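Local structure of regulatory protein RecX (Lactobacillus salivarius, 3E3V) at residues E72-T77 against K90-K95; N128-D133 against Q139-Q144. The protein probably modulates the activity of the recombinase RecA, the piece described here being its central run of three-helix domains. All coordinates share one frame; numbering follows the deposited sequence.

Contact 1 of 2, residues E72-T77 against K90-K95; sequences ESYVRT and KLNLSK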
loop_
_atom_site.group_PDB
_atom_site.type_symbol
_atom_site.label_atom_id
_atom_site.label_comp_id
_atom_site.label_asym_id
_atom_site.label_seq_id
_atom_site.Cartn_x
_atom_site.Cartn_y
_atom_site.Cartn_z
ATOM N N GLU A 72 -6.176 4.658 -0.528
ATOM C CA GLU A 72 -7.194 3.950 0.230
ATOM C C GLU A 72 -7.547 2.581 -0.351
ATOM O O GLU A 72 -7.709 1.611 0.388
ATOM C CB GLU A 72 -8.452 4.812 0.370
ATOM C CG GLU A 72 -8.448 5.642 1.642
ATOM C CD GLU A 72 -9.631 6.588 1.740
ATOM O OE1 GLU A 72 -10.753 6.179 1.371
ATOM O OE2 GLU A 72 -9.435 7.734 2.199
ATOM N N SER A 73 -7.667 2.497 -1.669
ATOM C CA SER A 73 -8.001 1.226 -2.289
ATOM C C SER A 73 -6.813 0.263 -2.174
ATOM O O SER A 73 -6.995 -0.945 -1.991
ATOM C CB SER A 73 -8.378 1.440 -3.751
ATOM O OG SER A 73 -7.306 2.045 -4.443
ATOM N N TYR A 74 -5.596 0.793 -2.268
ATOM C CA TYR A 74 -4.424 -0.062 -2.134
ATOM C C TYR A 74 -4.451 -0.686 -0.744
ATOM O O TYR A 74 -4.300 -1.896 -0.602
ATOM C CB TYR A 74 -3.128 0.731 -2.312
ATOM C CG TYR A 74 -1.890 -0.154 -2.216
ATOM C CD1 TYR A 74 -1.630 -1.128 -3.185
ATOM C CD2 TYR A 74 -1.020 -0.056 -1.132
ATOM C CE1 TYR A 74 -0.535 -1.990 -3.072
ATOM C CE2 TYR A 74 0.082 -0.913 -1.008
ATOM C CZ TYR A 74 0.313 -1.876 -1.979
ATOM O OH TYR A 74 1.367 -2.744 -1.852
ATOM N N VAL A 75 -4.661 0.147 0.277
ATOM C CA VAL A 75 -4.721 -0.313 1.667
ATOM C C VAL A 75 -5.810 -1.367 1.866
ATOM O O VAL A 75 -5.592 -2.392 2.513
ATOM C CB VAL A 75 -4.976 0.884 2.639
ATOM C CG1 VAL A 75 -5.441 0.384 4.018
ATOM C CG2 VAL A 75 -3.700 1.695 2.789
ATOM N N ARG A 76 -6.983 -1.133 1.297
ATOM C CA ARG A 76 -8.071 -2.102 1.426
ATOM C C ARG A 76 -7.667 -3.409 0.732
ATOM O O ARG A 76 -7.886 -4.501 1.252
ATOM C CB ARG A 76 -9.353 -1.533 0.798
ATOM C CG ARG A 76 -9.942 -0.343 1.569
ATOM C CD ARG A 76 -11.416 -0.110 1.218
ATOM N NE ARG A 76 -12.051 0.888 2.081
ATOM C CZ ARG A 76 -12.060 2.196 1.836
ATOM N NH1 ARG A 76 -11.472 2.669 0.742
ATOM N NH2 ARG A 76 -12.647 3.034 2.685
ATOM N N THR A 77 -7.076 -3.294 -0.449
ATOM C CA THR A 77 -6.630 -4.471 -1.170
ATOM C C THR A 77 -5.639 -5.299 -0.343
ATOM O O THR A 77 -5.849 -6.496 -0.153
ATOM C CB THR A 77 -5.998 -4.068 -2.511
ATOM O OG1 THR A 77 -7.028 -3.533 -3.359
ATOM C CG2 THR A 77 -5.349 -5.281 -3.202
ATOM N N LYS A 90 2.936 0.834 3.645
ATOM C CA LYS A 90 3.367 2.214 3.502
ATOM C C LYS A 90 4.548 2.389 2.553
ATOM O O LYS A 90 4.544 3.295 1.723
ATOM C CB LYS A 90 3.716 2.818 4.873
ATOM C CG LYS A 90 4.020 4.329 4.810
ATOM C CD LYS A 90 4.560 4.885 6.139
ATOM C CE LYS A 90 4.885 6.374 6.025
ATOM N NZ LYS A 90 5.825 6.666 4.885
ATOM N N LEU A 91 5.565 1.543 2.675
ATOM C CA LEU A 91 6.706 1.663 1.787
ATOM C C LEU A 91 6.295 1.293 0.366
ATOM O O LEU A 91 6.885 1.780 -0.591
ATOM C CB LEU A 91 7.884 0.801 2.269
ATOM C CG LEU A 91 7.925 -0.720 2.139
ATOM C CD1 LEU A 91 8.266 -1.137 0.706
ATOM C CD2 LEU A 91 8.996 -1.252 3.092
ATOM N N ASN A 92 5.284 0.440 0.211
ATOM C CA ASN A 92 4.831 0.097 -1.139
ATOM C C ASN A 92 4.196 1.356 -1.724
ATOM O O ASN A 92 4.428 1.712 -2.887
ATOM C CB ASN A 92 3.818 -1.058 -1.121
ATOM C CG ASN A 92 4.467 -2.395 -0.812
ATOM O OD1 ASN A 92 5.656 -2.575 -1.022
ATOM N ND2 ASN A 92 3.683 -3.337 -0.320
ATOM N N LEU A 93 3.399 2.032 -0.904
ATOM C CA LEU A 93 2.759 3.281 -1.309
ATOM C C LEU A 93 3.822 4.331 -1.660
ATOM O O LEU A 93 3.686 5.047 -2.657
ATOM C CB LEU A 93 1.860 3.803 -0.180
ATOM C CG LEU A 93 0.568 2.994 0.006
ATOM C CD1 LEU A 93 -0.100 3.323 1.335
ATOM C CD2 LEU A 93 -0.357 3.303 -1.156
ATOM N N SER A 94 4.868 4.435 -0.839
ATOM C CA SER A 94 5.946 5.400 -1.103
ATOM C C SER A 94 6.649 5.093 -2.420
ATOM O O SER A 94 7.069 6.005 -3.132
ATOM C CB SER A 94 7.002 5.388 0.012
ATOM O OG SER A 94 6.481 5.845 1.233
ATOM N N LYS A 95 6.793 3.809 -2.726
ATOM C CA LYS A 95 7.452 3.391 -3.957
ATOM C C LYS A 95 6.609 3.692 -5.193
ATOM O O LYS A 95 7.083 3.571 -6.322
ATOM C CB LYS A 95 7.778 1.900 -3.895
ATOM C CG LYS A 95 8.997 1.575 -3.042
ATOM C CD LYS A 95 9.075 0.082 -2.716
ATOM C CE LYS A 95 9.062 -0.785 -3.964
ATOM N NZ LYS A 95 10.228 -0.522 -4.853
#
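With chi1 at -178°, Tyr74 sets its CG trans to its own backbone N and extends its ring from helix 67-81 to helix 86-94, where Leu93, its CG trans to the carbonyl carbon, sends its branched end (CD1 and CD2) back alongside it. Leu93 CD2 lies 3.4 Å from Tyr74 CD2 and also meets CG and CB of Tyr74, an oblique approach at the root of the ring. Farther out, Asn92 CB lies 3.7 Å from Tyr74 CZ, and the amide crosses the ring nearly at a right angle, the two planes 81° apart. Asn92 ND2 donates to Tyr74 OH at 2.8 Å, but the N-H...O angle is only 120°, so the bond is weak. Helices 67-81 and 86-94 are the first two of the second three-helix domain of RecX, a helix-turn-helix-like unit; they run roughly antiparallel, with segment axes 10.8 Å apart at closest. Val75 CG2 adds a looser apolar touch, 4.2 Å from Leu93 CD1. The buried Leu93 also packs on Ala103 of helix 100-107, the third helix of the unit, while Asn92 reaches Met78 one turn beyond Tyr74.

Contact 2 of 2, residues N128-D133 against Q139-Q144; sequences NRYSHD and QNKIKQ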
loop_
_atom_site.group_PDB
_atom_site.type_symbol
_atom_site.label_atom_id
_atom_site.label_comp_id
_atom_site.label_asym_id
_atom_site.label_seq_id
_atom_site.Cartn_x
_atom_site.Cartn_y
_atom_site.Cartn_z
ATOM N N ASN A 128 2.079 -23.889 14.418
ATOM C CA ASN A 128 2.014 -25.287 14.002
ATOM C C ASN A 128 3.298 -25.673 13.277
ATOM O O ASN A 128 3.797 -26.789 13.424
ATOM C CB ASN A 128 0.817 -25.499 13.070
ATOM C CG ASN A 128 -0.505 -25.241 13.762
ATOM O OD1 ASN A 128 -1.506 -24.933 13.120
ATOM N ND2 ASN A 128 -0.516 -25.376 15.081
ATOM N N ARG A 129 3.831 -24.745 12.492
ATOM C CA ARG A 129 5.053 -25.010 11.754
ATOM C C ARG A 129 6.234 -25.223 12.689
ATOM O O ARG A 129 7.085 -26.076 12.449
ATOM C CB ARG A 129 5.373 -23.858 10.802
ATOM C CG ARG A 129 6.638 -24.097 9.972
ATOM C CD ARG A 129 6.937 -22.934 9.039
ATOM N NE ARG A 129 5.823 -22.640 8.144
ATOM C CZ ARG A 129 5.827 -21.657 7.250
ATOM N NH1 ARG A 129 6.888 -20.872 7.127
ATOM N NH2 ARG A 129 4.764 -21.452 6.483
ATOM N N TYR A 130 6.289 -24.445 13.759
ATOM C CA TYR A 130 7.385 -24.570 14.710
ATOM C C TYR A 130 6.954 -25.314 15.971
ATOM O O TYR A 130 7.550 -25.133 17.036
ATOM C CB TYR A 130 7.905 -23.177 15.077
ATOM C CG TYR A 130 8.262 -22.336 13.874
ATOM C CD1 TYR A 130 9.102 -22.832 12.877
ATOM C CD2 TYR A 130 7.759 -21.042 13.730
ATOM C CE1 TYR A 130 9.432 -22.059 11.765
ATOM C CE2 TYR A 130 8.084 -20.267 12.629
ATOM C CZ TYR A 130 8.917 -20.780 11.651
ATOM O OH TYR A 130 9.222 -20.007 10.552
ATOM N N SER A 131 5.932 -26.160 15.838
ATOM C CA SER A 131 5.390 -26.919 16.969
ATOM C C SER A 131 6.422 -27.685 17.801
ATOM O O SER A 131 6.182 -27.967 18.978
ATOM C CB SER A 131 4.317 -27.895 16.485
ATOM O OG SER A 131 4.881 -28.945 15.724
ATOM N N HIS A 132 7.562 -28.027 17.201
ATOM C CA HIS A 132 8.600 -28.752 17.920
ATOM C C HIS A 132 9.515 -27.850 18.731
ATOM O O HIS A 132 10.237 -28.330 19.599
ATOM C CB HIS A 132 9.438 -29.590 16.955
ATOM C CG HIS A 132 8.750 -30.829 16.484
ATOM N ND1 HIS A 132 7.423 -30.847 16.111
ATOM C CD2 HIS A 132 9.214 -32.088 16.295
ATOM C CE1 HIS A 132 7.100 -32.064 15.711
ATOM N NE2 HIS A 132 8.169 -32.835 15.813
ATOM N N ASP A 133 9.495 -26.549 18.454
ATOM C CA ASP A 133 10.340 -25.624 19.203
ATOM C C ASP A 133 9.788 -25.387 20.600
ATOM O O ASP A 133 8.640 -25.727 20.897
ATOM C CB ASP A 133 10.435 -24.265 18.508
ATOM C CG ASP A 133 11.098 -24.340 17.159
ATOM O OD1 ASP A 133 12.141 -25.018 17.042
ATOM O OD2 ASP A 133 10.576 -23.708 16.217
ATOM N N GLN A 139 7.773 -18.340 19.792
ATOM C CA GLN A 139 7.309 -16.955 19.762
ATOM C C GLN A 139 8.307 -15.999 19.118
ATOM O O GLN A 139 7.912 -15.033 18.456
ATOM C CB GLN A 139 6.974 -16.467 21.173
ATOM C CG GLN A 139 5.858 -17.260 21.828
ATOM C CD GLN A 139 5.142 -16.469 22.902
ATOM O OE1 GLN A 139 5.765 -15.746 23.688
ATOM N NE2 GLN A 139 3.824 -16.610 22.951
ATOM N N ASN A 140 9.596 -16.259 19.312
ATOM C CA ASN A 140 10.631 -15.420 18.713
ATOM C C ASN A 140 10.502 -15.461 17.191
ATOM O O ASN A 140 10.534 -14.422 16.530
ATOM C CB ASN A 140 12.031 -15.902 19.107
ATOM C CG ASN A 140 12.353 -15.644 20.564
ATOM O OD1 ASN A 140 12.130 -14.545 21.074
ATOM N ND2 ASN A 140 12.891 -16.651 21.241
ATOM N N LYS A 141 10.364 -16.665 16.640
ATOM C CA LYS A 141 10.226 -16.819 15.195
ATOM C C LYS A 141 8.955 -16.127 14.706
ATOM O O LYS A 141 8.961 -15.484 13.667
ATOM C CB LYS A 141 10.175 -18.300 14.805
ATOM C CG LYS A 141 11.488 -19.063 14.947
ATOM C CD LYS A 141 11.278 -20.533 14.576
ATOM C CE LYS A 141 12.574 -21.339 14.561
ATOM N NZ LYS A 141 13.260 -21.256 15.874
ATOM N N ILE A 142 7.867 -16.262 15.452
ATOM C CA ILE A 142 6.608 -15.636 15.050
ATOM C C ILE A 142 6.705 -14.105 15.091
ATOM O O ILE A 142 6.293 -13.431 14.145
ATOM C CB ILE A 142 5.423 -16.147 15.928
ATOM C CG1 ILE A 142 5.187 -17.646 15.655
ATOM C CG2 ILE A 142 4.153 -15.389 15.595
ATOM C CD1 ILE A 142 4.222 -18.321 16.627
ATOM N N LYS A 143 7.261 -13.561 16.172
ATOM C CA LYS A 143 7.422 -12.113 16.296
ATOM C C LYS A 143 8.265 -11.577 15.142
ATOM O O LYS A 143 7.973 -10.532 14.563
ATOM C CB LYS A 143 8.121 -11.766 17.612
ATOM C CG LYS A 143 7.247 -11.920 18.841
ATOM C CD LYS A 143 8.086 -12.257 20.070
ATOM C CE LYS A 143 7.250 -12.235 21.336
ATOM N NZ LYS A 143 6.764 -10.854 21.618
ATOM N N GLN A 144 9.321 -12.313 14.828
ATOM C CA GLN A 144 10.258 -11.965 13.772
ATOM C C GLN A 144 9.550 -11.916 12.419
ATOM O O GLN A 144 9.709 -10.970 11.641
ATOM C CB GLN A 144 11.376 -13.011 13.753
ATOM C CG GLN A 144 12.552 -12.706 12.850
ATOM C CD GLN A 144 13.613 -13.796 12.920
ATOM O OE1 GLN A 144 14.095 -14.136 14.009
ATOM N NE2 GLN A 144 13.975 -14.358 11.763
#
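This is a surface contact in the third three-helix domain, a CH-pi contact between the turn that ends helix 112-129 and the flank of helix 135-148. Lys141 lays its aliphatic chain across Tyr130: CD stands over the middle of one ring face, 3.4 Å from the ring centroid and only 5° off the normal. Nearer the backbone, Lys141 CB sits over the same face near Tyr130 CE2, at 3.6 Å, so the chain runs over the ring from CE2 towards CD1. The lysine is extended until chi4 (57°), where it bends and leaves NZ 5.6 Å from the ring centroid, at most a weak cation-pi attraction. Asp133 meets the same lysine nearly at right angles. Asp133 OD2 is 3.5 Å from Lys141 CE and 3.7 Å from Lys141 NZ, a long salt bridge. Tyr130 is the first residue to leave helical geometry, and the type I beta turn from Tyr130 to Asp133 places both partners against Lys141; Asp133 N closes it on Tyr130 O at 2.8 Å. Next to Lys141, the buried Ile142 packs on Ala123 and Leu126 of helix 112-129 and on Leu163 of helix 153-165, so the contact borders the seam where the domain's three helices meet.

In the fold
From the N terminus, the chain first builds helices 14-29, 35-39 and 49-61, then helix 67-81, within the second three-helix domain. Contact 1 closes a short loop there, bringing helix 86-94 back against helix 67-81 across the 12 residues between its segments. The chain continues through helix 100-107 to helix 112-129, in the third domain; contact 2 closes a tighter loop, only five residues long, between the turn after that helix and helix 135-148. The loops follow in series, neither nesting nor crossing. The centres of the two contacts lie 28 Å apart, and they do not touch. Contact 1 is partly buried near the chain's centre, whereas contact 2 lies at the surface; contact 1 joins two helices, contact 2 a turn and the helix that follows it, each within one domain.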